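Local structure of acetyl-CoA acetyltransferase (Mycobacterium smegmatis, 4EGV) at residues L110-I113 with G114-P118; L206-S209 with V210-R214; T238-V242 with E243-T247. The protein probably has acyltransferase activity, as a monomeric thiolase-like protein of type 1 with a thiolase fold. One frame throughout, in Å; residues are numbered along the deposited sequence.

Contact 1: L110-I113 with G114-P118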
ATOM      1  N   LEU A 110     -18.688  -1.577   5.807  1.00 31.24           N
ATOM      2  CA  LEU A 110     -17.818  -0.410   5.549  1.00 30.57           C
ATOM      3  C   LEU A 110     -16.512  -0.647   6.287  1.00 30.30           C
ATOM      4  O   LEU A 110     -16.473  -0.690   7.506  1.00 29.75           O
ATOM      5  CB  LEU A 110     -18.469   0.922   5.972  1.00 30.07           C
ATOM      6  CG  LEU A 110     -17.730   2.220   5.572  1.00 30.93           C
ATOM      7  CD1 LEU A 110     -17.435   2.321   4.036  1.00 29.06           C
ATOM      8  CD2 LEU A 110     -18.459   3.479   6.074  1.00 29.75           C
ATOM      9  N   GLU A 111     -15.443  -0.821   5.523  1.00 30.50           N
ATOM     10  CA  GLU A 111     -14.188  -1.329   6.064  1.00 30.79           C
ATOM     11  C   GLU A 111     -13.386  -0.197   6.724  1.00 29.92           C
ATOM     12  O   GLU A 111     -13.712   0.980   6.547  1.00 29.89           O
ATOM     13  CB  GLU A 111     -13.421  -2.083   4.945  1.00 31.46           C
ATOM     14  CG  GLU A 111     -11.921  -2.549   5.208  1.00 34.67           C
ATOM     15  CD  GLU A 111     -11.692  -3.613   6.345  1.00 38.79           C
ATOM     16  OE1 GLU A 111     -12.404  -3.626   7.369  1.00 35.93           O
ATOM     17  OE2 GLU A 111     -10.749  -4.438   6.195  1.00 40.21           O
ATOM     18  N   VAL A 112     -12.382  -0.555   7.519  1.00 29.30           N
ATOM     19  CA  VAL A 112     -11.423   0.401   8.102  1.00 28.98           C
ATOM     20  C   VAL A 112     -10.544   1.102   7.053  1.00 28.70           C
ATOM     21  O   VAL A 112     -10.365   0.623   5.963  1.00 28.84           O
ATOM     22  CB  VAL A 112     -10.498  -0.276   9.221  1.00 29.48           C
ATOM     23  CG1 VAL A 112     -11.343  -0.837  10.421  1.00 27.31           C
ATOM     24  CG2 VAL A 112      -9.544  -1.355   8.623  1.00 27.57           C
ATOM     25  N   ILE A 113      -9.970   2.237   7.403  1.00 28.72           N
ATOM     26  CA  ILE A 113      -9.077   2.988   6.497  1.00 28.09           C
ATOM     27  C   ILE A 113      -7.796   2.195   6.172  1.00 27.38           C
ATOM     28  O   ILE A 113      -7.401   1.305   6.917  1.00 26.50           O
ATOM     29  CB  ILE A 113      -8.705   4.430   7.087  1.00 28.32           C
ATOM     30  CG1 ILE A 113      -8.353   5.421   5.998  1.00 29.14           C
ATOM     31  CG2 ILE A 113      -7.557   4.377   8.125  1.00 27.00           C
ATOM     32  CD1 ILE A 113      -9.530   6.268   5.462  1.00 33.55           C
ATOM     33  N   GLY A 114      -7.181   2.525   5.028  1.00 26.95           N
ATOM     34  CA  GLY A 114      -5.767   2.236   4.752  1.00 25.85           C
ATOM     35  C   GLY A 114      -5.623   1.527   3.436  1.00 25.66           C
ATOM     36  O   GLY A 114      -6.528   0.840   3.025  1.00 25.38           O
ATOM     37  N   GLY A 115      -4.492   1.692   2.768  1.00 25.24           N
ATOM     38  CA  GLY A 115      -4.227   0.974   1.511  1.00 25.30           C
ATOM     39  C   GLY A 115      -4.143  -0.571   1.461  1.00 25.06           C
ATOM     40  O   GLY A 115      -4.134  -1.170   0.381  1.00 23.32           O
ATOM     41  N   GLN A 116      -4.084  -1.183   2.643  1.00 25.19           N
ATOM     42  CA  GLN A 116      -4.132  -2.612   2.818  1.00 25.40           C
ATOM     43  C   GLN A 116      -5.535  -3.188   2.585  1.00 25.42           C
ATOM     44  O   GLN A 116      -5.658  -4.371   2.253  1.00 24.92           O
ATOM     45  CB  GLN A 116      -3.591  -3.011   4.211  1.00 25.37           C
ATOM     46  CG  GLN A 116      -4.609  -2.972   5.380  1.00 25.53           C
ATOM     47  CD  GLN A 116      -5.035  -1.553   5.788  1.00 25.61           C
ATOM     48  OE1 GLN A 116      -4.285  -0.579   5.650  1.00 25.74           O
ATOM     49  NE2 GLN A 116      -6.235  -1.446   6.331  1.00 24.85           N
ATOM     50  N   SER A 117      -6.570  -2.355   2.735  1.00 25.24           N
ATOM     51  CA  SER A 117      -7.925  -2.857   2.871  1.00 26.00           C
ATOM     52  C   SER A 117      -8.505  -3.664   1.731  1.00 25.63           C
ATOM     53  O   SER A 117      -9.204  -4.639   2.016  1.00 25.16           O
ATOM     54  CB  SER A 117      -8.917  -1.792   3.315  1.00 26.52           C
ATOM     55  OG  SER A 117      -9.012  -0.730   2.393  1.00 28.57           O
ATOM     56  N   PRO A 118      -8.220  -3.298   0.453  1.00 25.37           N
ATOM     57  CA  PRO A 118      -8.780  -4.117  -0.640  1.00 25.26           C
ATOM     58  C   PRO A 118      -8.327  -5.571  -0.546  1.00 25.19           C
ATOM     59  O   PRO A 118      -9.120  -6.494  -0.745  1.00 24.76           O
ATOM     60  CB  PRO A 118      -8.169  -3.484  -1.884  1.00 24.81           C
ATOM     61  CG  PRO A 118      -7.764  -2.182  -1.469  1.00 24.37           C
ATOM     62  CD  PRO A 118      -7.388  -2.215  -0.078  1.00 24.61           C
TER
HETATM   63  O   HOH W   1      -7.939  -3.918   6.304  1.00 11.18           O
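Gln116 brings its amide back to the preceding segment, and its NE2 donates to the carbonyl O of Ile113 at 3.0 Å. The bond is nearly straight, 168° at the hydrogen, and the acceptor lies almost in the amide plane, although NE2 itself stands 30° out of the Ile113 carbonyl plane. CG lies between the backbone N and the carbonyl carbon (chi1 85°) and the chain bends at chi2, which brings the amide round to Ile113. NE2 also donates to a water at 3.0 Å, which in turn donates to Glu111 OE2. The other carboxylate oxygen, OE1, accepts from the backbone N of Val112 and is met from above the carboxylate plane, so both oxygens of Glu111 are engaged. Lower on the same chain, Glu111 CG packs against Ser117 CB at 3.6 Å, while Val112 CG2 reaches Gln116 NE2 at 4.0 Å, the two side chains crossing at about a right angle. Ser117 OG donates to Gly114 O at 3.0 Å, and that carbonyl also receives Ser117 N. The type I beta turn from Gly114 to Ser117 leads strand 107-110 into helix 117-130, a strand-turn-helix connection at the edge of the large mixed sheet of this thiolase fold.

Contact 2: L206-S209 with V210-R214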
ATOM      1  N   LEU A 206      21.885   1.566   4.722  1.00 53.23           N
ATOM      2  CA  LEU A 206      22.619   1.201   3.526  1.00 53.13           C
ATOM      3  C   LEU A 206      23.904   1.982   3.337  1.00 53.12           C
ATOM      4  O   LEU A 206      24.700   1.667   2.456  1.00 52.46           O
ATOM      5  CB  LEU A 206      21.759   1.419   2.296  1.00 53.26           C
ATOM      6  CG  LEU A 206      20.624   0.459   1.995  1.00 53.68           C
ATOM      7  CD1 LEU A 206      20.091   0.745   0.607  1.00 54.49           C
ATOM      8  CD2 LEU A 206      21.009  -1.014   2.169  1.00 54.01           C
ATOM      9  N   GLY A 207      24.075   3.024   4.140  1.00 53.32           N
ATOM     10  CA  GLY A 207      25.182   3.972   3.989  1.00 53.55           C
ATOM     11  C   GLY A 207      25.353   4.650   2.628  1.00 53.56           C
ATOM     12  O   GLY A 207      26.466   4.952   2.229  1.00 53.06           O
ATOM     13  N   LEU A 208      24.259   4.876   1.909  1.00 53.60           N
ATOM     14  CA  LEU A 208      24.313   5.615   0.658  1.00 53.67           C
ATOM     15  C   LEU A 208      24.345   7.150   0.929  1.00 53.52           C
ATOM     16  O   LEU A 208      23.861   7.619   1.953  1.00 53.38           O
ATOM     17  CB  LEU A 208      23.137   5.211  -0.250  1.00 53.88           C
ATOM     18  CG  LEU A 208      23.121   3.857  -0.989  1.00 55.46           C
ATOM     19  CD1 LEU A 208      21.719   3.514  -1.506  1.00 55.66           C
ATOM     20  CD2 LEU A 208      24.154   3.761  -2.151  1.00 56.21           C
ATOM     21  N   SER A 209      24.946   7.923   0.026  1.00 53.13           N
ATOM     22  CA  SER A 209      24.928   9.374   0.137  1.00 52.56           C
ATOM     23  C   SER A 209      23.561   9.876  -0.340  1.00 52.33           C
ATOM     24  O   SER A 209      22.792   9.128  -0.925  1.00 51.74           O
ATOM     25  CB  SER A 209      26.052   9.997  -0.688  1.00 52.29           C
ATOM     26  OG  SER A 209      25.692  10.011  -2.050  1.00 51.97           O
ATOM     27  N   VAL A 210      23.270  11.146  -0.075  1.00 52.05           N
ATOM     28  CA  VAL A 210      22.004  11.753  -0.468  1.00 51.82           C
ATOM     29  C   VAL A 210      21.733  11.642  -1.986  1.00 51.71           C
ATOM     30  O   VAL A 210      20.666  11.168  -2.373  1.00 51.65           O
ATOM     31  CB  VAL A 210      21.918  13.246   0.020  1.00 52.03           C
ATOM     32  CG1 VAL A 210      20.710  13.995  -0.563  1.00 50.83           C
ATOM     33  CG2 VAL A 210      21.966  13.332   1.527  1.00 51.52           C
ATOM     34  N   ALA A 211      22.689  12.070  -2.820  1.00 51.35           N
ATOM     35  CA  ALA A 211      22.557  12.024  -4.285  1.00 50.96           C
ATOM     36  C   ALA A 211      22.452  10.617  -4.829  1.00 50.61           C
ATOM     37  O   ALA A 211      21.737  10.409  -5.790  1.00 49.82           O
ATOM     38  CB  ALA A 211      23.707  12.773  -4.976  1.00 51.13           C
ATOM     39  N   ASP A 212      23.170   9.669  -4.224  1.00 50.86           N
ATOM     40  CA  ASP A 212      23.120   8.253  -4.612  1.00 51.53           C
ATOM     41  C   ASP A 212      21.730   7.618  -4.400  1.00 50.86           C
ATOM     42  O   ASP A 212      21.214   6.885  -5.253  1.00 50.66           O
ATOM     43  CB  ASP A 212      24.173   7.455  -3.829  1.00 52.60           C
ATOM     44  CG  ASP A 212      25.518   7.283  -4.587  1.00 54.44           C
ATOM     45  OD1 ASP A 212      25.596   7.555  -5.801  1.00 54.38           O
ATOM     46  OD2 ASP A 212      26.502   6.849  -3.932  1.00 55.37           O
ATOM     47  N   TYR A 213      21.144   7.920  -3.242  1.00 50.04           N
ATOM     48  CA  TYR A 213      19.831   7.450  -2.867  1.00 48.79           C
ATOM     49  C   TYR A 213      18.779   8.073  -3.748  1.00 48.40           C
ATOM     50  O   TYR A 213      17.848   7.424  -4.167  1.00 48.01           O
ATOM     51  CB  TYR A 213      19.554   7.771  -1.417  1.00 48.58           C
ATOM     52  CG  TYR A 213      18.415   6.964  -0.878  1.00 48.58           C
ATOM     53  CD1 TYR A 213      18.615   5.676  -0.375  1.00 47.86           C
ATOM     54  CD2 TYR A 213      17.113   7.471  -0.891  1.00 48.72           C
ATOM     55  CE1 TYR A 213      17.559   4.941   0.102  1.00 48.34           C
ATOM     56  CE2 TYR A 213      16.053   6.736  -0.430  1.00 47.26           C
ATOM     57  CZ  TYR A 213      16.268   5.480   0.065  1.00 47.72           C
ATOM     58  OH  TYR A 213      15.176   4.776   0.530  1.00 46.47           O
ATOM     59  N   ARG A 214      18.927   9.347  -4.043  1.00 48.09           N
ATOM     60  CA  ARG A 214      18.005   9.978  -4.945  1.00 48.05           C
ATOM     61  C   ARG A 214      18.005   9.304  -6.329  1.00 47.40           C
ATOM     62  O   ARG A 214      16.975   9.221  -6.978  1.00 46.85           O
ATOM     63  CB  ARG A 214      18.262  11.483  -5.018  1.00 48.63           C
ATOM     64  CG  ARG A 214      17.174  12.205  -5.764  1.00 50.68           C
ATOM     65  CD  ARG A 214      16.746  13.539  -5.258  1.00 54.51           C
ATOM     66  NE  ARG A 214      17.536  14.698  -5.679  1.00 57.11           N
ATOM     67  CZ  ARG A 214      18.213  15.470  -4.838  1.00 58.62           C
ATOM     68  NH1 ARG A 214      18.235  15.210  -3.547  1.00 60.58           N
ATOM     69  NH2 ARG A 214      18.876  16.505  -5.277  1.00 59.16           N
TER
HETATM   70  O   HOH W   2      25.001  13.350  -1.561  1.00  9.75           O
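The start of helix 210-230 is capped by Ser209, just after the Schellman motif in which Gly207, with its positive phi, ends the preceding helix. Ser209 OG accepts from Asp212 N at 3.3 Å; the N-H points well at the oxygen (160°), but the length makes the bond weak. The hydroxyl is placed for this by chi1 of 78°, which sets OG between the backbone N and the carbonyl carbon, within range of Asp212 N. Asp212 CB passes 3.5 Å from the same OG, so the aspartate contributes its methylene as well as its amide. Beside the cap, a water accepts from Ala211 N at 2.9 Å and is weakly linked to Ser209 OG, giving a second amide of the first turn a partner. The helical bonding proper begins with Tyr213 N to Ser209 O, 3.1 Å long and 161° at the hydrogen.

An apolar contact lies next to these polar ones. Leu208 divides its two methyls: CD1 meets Tyr213 CD1 at 3.9 Å, approaching the ring obliquely, and CD2 reaches Asp212 CB at 4.1 Å. Both pairs of side chains cross at about a right angle. The hydroxyl at the far end of the Tyr213 ring is held by a hydrogen bond with Glu199 OE1 on helix 191-206. Leu208 O accepts from Arg203 NH1 of that helix. The arrangement is that of a short connection between two consecutive helices, with a Schellman C-terminus followed by a serine N-cap.

Contact 3: T238-V242 with E243-T247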
ATOM      1  N   THR A 238       1.908  11.366 -17.548  1.00 62.63           N
ATOM      2  CA  THR A 238       3.068  11.560 -18.431  1.00 62.85           C
ATOM      3  C   THR A 238       4.198  10.626 -17.974  1.00 62.42           C
ATOM      4  O   THR A 238       4.444  10.474 -16.762  1.00 62.22           O
ATOM      5  CB  THR A 238       3.558  13.019 -18.460  1.00 62.89           C
ATOM      6  OG1 THR A 238       2.738  13.783 -17.583  1.00 63.57           O
ATOM      7  CG2 THR A 238       3.434  13.620 -19.859  1.00 63.32           C
ATOM      8  N   GLU A 239       4.856   9.987 -18.941  1.00 61.74           N
ATOM      9  CA  GLU A 239       6.013   9.148 -18.645  1.00 61.06           C
ATOM     10  C   GLU A 239       7.208  10.016 -18.266  1.00 59.97           C
ATOM     11  O   GLU A 239       7.387  11.106 -18.812  1.00 59.35           O
ATOM     12  CB  GLU A 239       6.345   8.227 -19.816  1.00 61.38           C
ATOM     13  CG  GLU A 239       7.336   7.148 -19.467  1.00 63.60           C
ATOM     14  CD  GLU A 239       7.984   6.489 -20.672  1.00 67.01           C
ATOM     15  OE1 GLU A 239       7.421   6.532 -21.791  1.00 67.69           O
ATOM     16  OE2 GLU A 239       9.068   5.901 -20.484  1.00 67.51           O
ATOM     17  N   ARG A 240       7.998   9.524 -17.310  1.00 59.03           N
ATOM     18  CA  ARG A 240       9.162  10.247 -16.788  1.00 58.05           C
ATOM     19  C   ARG A 240      10.424   9.388 -16.867  1.00 57.72           C
ATOM     20  O   ARG A 240      10.381   8.197 -16.589  1.00 57.33           O
ATOM     21  CB  ARG A 240       8.921  10.738 -15.344  1.00 57.69           C
ATOM     22  CG  ARG A 240       7.562  11.457 -15.067  1.00 56.35           C
ATOM     23  CD  ARG A 240       7.511  12.889 -15.571  1.00 53.85           C
ATOM     24  NE  ARG A 240       6.302  13.563 -15.154  1.00 52.78           N
ATOM     25  CZ  ARG A 240       5.997  14.826 -15.459  1.00 52.41           C
ATOM     26  NH1 ARG A 240       6.814  15.564 -16.200  1.00 50.11           N
ATOM     27  NH2 ARG A 240       4.864  15.361 -15.018  1.00 51.54           N
ATOM     28  N   SER A 241      11.536  10.001 -17.275  1.00 57.69           N
ATOM     29  CA  SER A 241      12.847   9.351 -17.261  1.00 57.25           C
ATOM     30  C   SER A 241      13.516   9.495 -15.888  1.00 56.92           C
ATOM     31  O   SER A 241      13.134  10.319 -15.077  1.00 56.35           O
ATOM     32  CB  SER A 241      13.754   9.921 -18.359  1.00 57.28           C
ATOM     33  OG  SER A 241      14.147  11.254 -18.067  1.00 56.93           O
ATOM     34  N   VAL A 242      14.528   8.676 -15.648  1.00 57.04           N
ATOM     35  CA  VAL A 242      15.318   8.698 -14.429  1.00 56.85           C
ATOM     36  C   VAL A 242      15.890  10.083 -14.161  1.00 57.23           C
ATOM     37  O   VAL A 242      15.805  10.575 -13.053  1.00 57.45           O
ATOM     38  CB  VAL A 242      16.459   7.652 -14.524  1.00 56.87           C
ATOM     39  CG1 VAL A 242      17.428   7.777 -13.380  1.00 56.64           C
ATOM     40  CG2 VAL A 242      15.901   6.199 -14.606  1.00 56.46           C
ATOM     41  N   GLU A 243      16.463  10.705 -15.188  1.00 57.63           N
ATOM     42  CA  GLU A 243      17.097  12.030 -15.120  1.00 57.46           C
ATOM     43  C   GLU A 243      16.071  13.105 -14.752  1.00 57.15           C
ATOM     44  O   GLU A 243      16.330  13.953 -13.899  1.00 56.89           O
ATOM     45  CB  GLU A 243      17.764  12.338 -16.478  1.00 57.96           C
ATOM     46  CG  GLU A 243      18.865  13.439 -16.509  1.00 60.73           C
ATOM     47  CD  GLU A 243      20.261  12.955 -15.991  1.00 62.84           C
ATOM     48  OE1 GLU A 243      20.413  12.784 -14.759  1.00 61.80           O
ATOM     49  OE2 GLU A 243      21.213  12.773 -16.805  1.00 62.10           O
ATOM     50  N   GLU A 244      14.909  13.048 -15.399  1.00 56.89           N
ATOM     51  CA  GLU A 244      13.801  13.960 -15.159  1.00 56.75           C
ATOM     52  C   GLU A 244      13.323  13.916 -13.703  1.00 56.09           C
ATOM     53  O   GLU A 244      13.097  14.954 -13.112  1.00 55.90           O
ATOM     54  CB  GLU A 244      12.672  13.623 -16.119  1.00 57.05           C
ATOM     55  CG  GLU A 244      11.539  14.637 -16.267  1.00 58.67           C
ATOM     56  CD  GLU A 244      10.483  14.168 -17.303  1.00 61.53           C
ATOM     57  OE1 GLU A 244      10.713  13.143 -17.991  1.00 61.71           O
ATOM     58  OE2 GLU A 244       9.426  14.819 -17.437  1.00 59.70           O
ATOM     59  N   LEU A 245      13.194  12.720 -13.128  1.00 55.38           N
ATOM     60  CA  LEU A 245      12.773  12.522 -11.724  1.00 54.71           C
ATOM     61  C   LEU A 245      13.786  13.004 -10.678  1.00 55.00           C
ATOM     62  O   LEU A 245      13.416  13.502  -9.614  1.00 54.77           O
ATOM     63  CB  LEU A 245      12.441  11.046 -11.436  1.00 54.31           C
ATOM     64  CG  LEU A 245      11.151  10.417 -11.976  1.00 53.00           C
ATOM     65  CD1 LEU A 245      11.109   8.924 -11.811  1.00 50.04           C
ATOM     66  CD2 LEU A 245       9.958  11.034 -11.315  1.00 52.03           C
ATOM     67  N   LEU A 246      15.064  12.849 -10.994  1.00 55.33           N
ATOM     68  CA  LEU A 246      16.137  13.102 -10.072  1.00 55.50           C
ATOM     69  C   LEU A 246      16.579  14.561 -10.069  1.00 55.37           C
ATOM     70  O   LEU A 246      17.146  15.030  -9.082  1.00 55.35           O
ATOM     71  CB  LEU A 246      17.290  12.153 -10.425  1.00 55.81           C
ATOM     72  CG  LEU A 246      18.770  12.449 -10.150  1.00 56.82           C
ATOM     73  CD1 LEU A 246      19.557  11.185  -9.937  1.00 57.93           C
ATOM     74  CD2 LEU A 246      19.397  13.213 -11.266  1.00 57.96           C
ATOM     75  N   THR A 247      16.330  15.267 -11.176  1.00 55.42           N
ATOM     76  CA  THR A 247      16.779  16.663 -11.366  1.00 55.25           C
ATOM     77  C   THR A 247      15.785  17.667 -10.802  1.00 55.26           C
ATOM     78  O   THR A 247      14.673  17.819 -11.310  1.00 54.86           O
ATOM     79  CB  THR A 247      17.062  16.981 -12.864  1.00 55.25           C
ATOM     80  OG1 THR A 247      18.006  16.041 -13.383  1.00 54.96           O
ATOM     81  CG2 THR A 247      17.609  18.383 -13.043  1.00 54.55           C
TER
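The guanidinium of Arg240 meets Glu244 OE2 at its edge, practically in its own plane, while Thr238 OG1 lies 3.6 Å above one face, offset toward the rim. NH1 carries the contact, a salt bridge of 3.0 Å to Glu244 OE2 with 166° at the hydrogen. The two flat groups are far from coplanar, their planes 79° apart, and the oxygen is approached on its anti side, somewhat out of the carboxylate plane. A single nitrogen therefore does the bonding, with Arg240 CD resting 3.3 Å from the same oxygen.

The other carboxylate oxygen, Glu244 OE1, accepts weakly from Ser241 N at 3.3 Å. In return Ser241 OG accepts from Glu244 N, also weakly and at 3.3 Å, and this reciprocal pair is a capping box with Ser241 as the N-cap of helix 242-246. Glu244 reaches back because CG is anti to its backbone N (chi1 -167°) and the chain runs extended beyond it, so one carboxylate serves both the box and the arginine. The negative charge near the helix N-terminus would probably interact favourably with the helix dipole.

Backbone bonds take over from Leu245 N to Ser241 O at 3.1 Å and continue with Leu246 N to Val242 O. Leu245 CG also packs on Arg240 CB at 4.1 Å, and both residues touch Leu262. Val242 touches Glu219 and Ala222 on helix 210-230 with its side chain. At the far end Thr247 OG1 donates to Glu243 O at 2.7 Å.

From the N terminus the three contacts come in series, none enclosing or crossing another, and each closes a short connection into a helix. Contact 1 takes the chain from strand 107-110, one of the two outermost strands of the mixed sheet, into helix 117-130, the contact's centre about 10 Å from the centre of the chain. Contact 2 joins helices 191-206 and 210-230, and contact 3 opens helix 242-246 after the loop that follows the latter. Contacts 2 and 3, with centres 18 Å apart, both lie at the surface and touch through a weak hydrogen bond from Arg214 NE to Leu246 O. Contact 1 stands apart, its nearest atoms about 20 Å from contact 2 and 22 Å from contact 3.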